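Local coordinates for protein glycine betaine/carnitine/choline ABC transporter (Staphylococcus aureus subsp. aureus Mu50, PDB 3O66) that probably serves as the substrate-binding component of an ABC transporter that takes up glycine betaine, carnitine or choline, at residues D142-M147 and K189-L194. Sequence-based numbering, arbitrary orientation.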
loop_
_atom_site.group_PDB
_atom_site.type_symbol
_atom_site.label_atom_id
_atom_site.label_comp_id
_atom_site.label_asym_id
_atom_site.label_seq_id
_atom_site.Cartn_x
_atom_site.Cartn_y
_atom_site.Cartn_z
ATOM N N ASP A 142 -27.240 -13.585 3.257
ATOM C CA ASP A 142 -27.033 -14.955 2.806
ATOM C C ASP A 142 -25.557 -15.248 2.518
ATOM O O ASP A 142 -25.221 -16.317 2.002
ATOM C CB ASP A 142 -27.897 -15.216 1.555
ATOM C CG ASP A 142 -29.386 -15.027 1.823
ATOM O OD1 ASP A 142 -29.874 -15.483 2.890
ATOM O OD2 ASP A 142 -30.072 -14.422 0.964
ATOM N N LEU A 143 -24.674 -14.317 2.864
ATOM C CA LEU A 143 -23.245 -14.445 2.498
ATOM C C LEU A 143 -22.329 -14.702 3.712
ATOM O O LEU A 143 -22.655 -14.309 4.820
ATOM C CB LEU A 143 -22.776 -13.199 1.736
ATOM C CG LEU A 143 -23.440 -12.955 0.364
ATOM C CD1 LEU A 143 -22.954 -11.656 -0.304
ATOM C CD2 LEU A 143 -23.246 -14.145 -0.580
ATOM N N ARG A 144 -21.191 -15.354 3.473
ATOM C CA ARG A 144 -20.159 -15.601 4.480
ATOM C C ARG A 144 -19.017 -14.575 4.298
ATOM O O ARG A 144 -18.400 -14.515 3.214
ATOM C CB ARG A 144 -19.601 -17.039 4.327
ATOM C CG ARG A 144 -20.658 -18.150 4.476
ATOM C CD ARG A 144 -20.170 -19.480 3.868
ATOM N NE ARG A 144 -19.990 -19.338 2.424
ATOM C CZ ARG A 144 -19.378 -20.235 1.648
ATOM N NH1 ARG A 144 -18.898 -21.355 2.166
ATOM N NH2 ARG A 144 -19.248 -20.009 0.344
ATOM N N LEU A 145 -18.787 -13.755 5.333
ATOM C CA LEU A 145 -17.647 -12.815 5.410
ATOM C C LEU A 145 -16.457 -13.357 6.238
ATOM O O LEU A 145 -16.649 -13.837 7.351
ATOM C CB LEU A 145 -18.076 -11.471 6.014
ATOM C CG LEU A 145 -17.017 -10.368 6.192
ATOM C CD1 LEU A 145 -16.423 -9.901 4.845
ATOM C CD2 LEU A 145 -17.626 -9.175 6.945
ATOM N N GLY A 146 -15.251 -13.260 5.685
ATOM C CA GLY A 146 -13.995 -13.510 6.434
ATOM C C GLY A 146 -13.272 -12.182 6.609
ATOM O O GLY A 146 -13.189 -11.396 5.653
HETATM N N MSE A 147 -12.767 -11.916 7.818
HETATM C CA MSE A 147 -11.978 -10.699 8.077
HETATM C C MSE A 147 -10.845 -11.010 9.055
HETATM O O MSE A 147 -10.908 -12.018 9.759
HETATM C CB MSE A 147 -12.882 -9.591 8.664
HETATM C CG MSE A 147 -13.339 -9.875 10.063
HETATM SE SE MSE A 147 -14.848 -11.091 10.019
HETATM C CE MSE A 147 -16.204 -9.711 10.404
ATOM N N LYS A 189 -14.817 -21.119 0.587
ATOM C CA LYS A 189 -15.122 -21.159 2.017
ATOM C C LYS A 189 -15.688 -19.824 2.513
ATOM O O LYS A 189 -16.329 -19.780 3.555
ATOM C CB LYS A 189 -13.891 -21.563 2.850
ATOM C CG LYS A 189 -13.495 -23.039 2.734
ATOM C CD LYS A 189 -14.594 -23.963 3.338
ATOM C CE LYS A 189 -14.205 -25.460 3.302
ATOM N NZ LYS A 189 -13.790 -25.948 1.933
ATOM N N LEU A 190 -15.459 -18.747 1.755
ATOM C CA LEU A 190 -16.062 -17.451 2.024
ATOM C C LEU A 190 -16.746 -16.950 0.744
ATOM O O LEU A 190 -16.391 -17.359 -0.354
ATOM C CB LEU A 190 -14.988 -16.415 2.407
ATOM C CG LEU A 190 -14.124 -16.680 3.634
ATOM C CD1 LEU A 190 -13.039 -15.632 3.719
ATOM C CD2 LEU A 190 -14.988 -16.715 4.905
ATOM N N ASP A 191 -17.692 -16.034 0.896
ATOM C CA ASP A 191 -18.264 -15.339 -0.249
ATOM C C ASP A 191 -17.647 -13.955 -0.404
ATOM O O ASP A 191 -17.557 -13.430 -1.521
ATOM C CB ASP A 191 -19.772 -15.232 -0.083
ATOM C CG ASP A 191 -20.442 -16.604 0.046
ATOM O OD1 ASP A 191 -20.249 -17.466 -0.855
ATOM O OD2 ASP A 191 -21.129 -16.829 1.062
ATOM N N VAL A 192 -17.252 -13.375 0.726
ATOM C CA VAL A 192 -16.672 -12.025 0.794
ATOM C C VAL A 192 -15.528 -12.036 1.829
ATOM O O VAL A 192 -15.644 -12.681 2.908
ATOM C CB VAL A 192 -17.752 -10.980 1.223
ATOM C CG1 VAL A 192 -17.173 -9.555 1.220
ATOM C CG2 VAL A 192 -18.967 -11.036 0.326
ATOM N N ALA A 193 -14.434 -11.324 1.522
ATOM C CA ALA A 193 -13.298 -11.212 2.417
ATOM C C ALA A 193 -12.974 -9.733 2.574
ATOM O O ALA A 193 -13.127 -8.946 1.610
ATOM C CB ALA A 193 -12.077 -11.961 1.845
ATOM N N LEU A 194 -12.582 -9.344 3.778
ATOM C CA LEU A 194 -11.953 -8.042 3.968
ATOM C C LEU A 194 -10.439 -8.279 3.932
ATOM O O LEU A 194 -9.843 -8.773 4.903
ATOM C CB LEU A 194 -12.377 -7.444 5.304
ATOM C CG LEU A 194 -11.848 -6.015 5.546
ATOM C CD1 LEU A 194 -12.415 -4.981 4.513
ATOM C CD2 LEU A 194 -12.217 -5.655 6.944
#
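A bend at chi3 (-64°) turns the end of the Arg144 chain back toward Asp191, whose own chi1 of -59° sets its carboxylate beside its backbone N and facing the arginine. The result is a side-on salt bridge, in which NE of Arg144 donates to OD2 of Asp191 at 3.1 Å and NH2 to OD1 at 3.0 Å, both bonds almost straight. Each oxygen lies in the guanidinium plane but is met from above the carboxylate plane, the two groups being turned 51° apart. OD2 of Asp191 also accepts a hydrogen bond from the backbone N of Arg144 at 2.8 Å, through its anti lone pair, so one residue holds the carboxylate by main chain and side chain together. In return, Arg144 O receives the N atoms of both Asp191 and Val192. From here the strands 144-148 and 192-196 run parallel as neighbours in the mixed sheet of one lobe of a periplasmic-binding-protein fold, and the bonds Gly146 N to Val192 O (2.9 Å) and Leu194 N to Gly146 O (2.8 Å) continue the pairing. On one face of the sheet, CD1 of Leu145 packs against CG1 of Val192 at 3.7 Å, with Phe170 touching both side chains. At Gly146 the absence of a side chain admits Leu190, whose CD1 comes within 3.6 Å of the glycine CA; Leu190 also packs on Ala184 and Leu185 of helix 181-186.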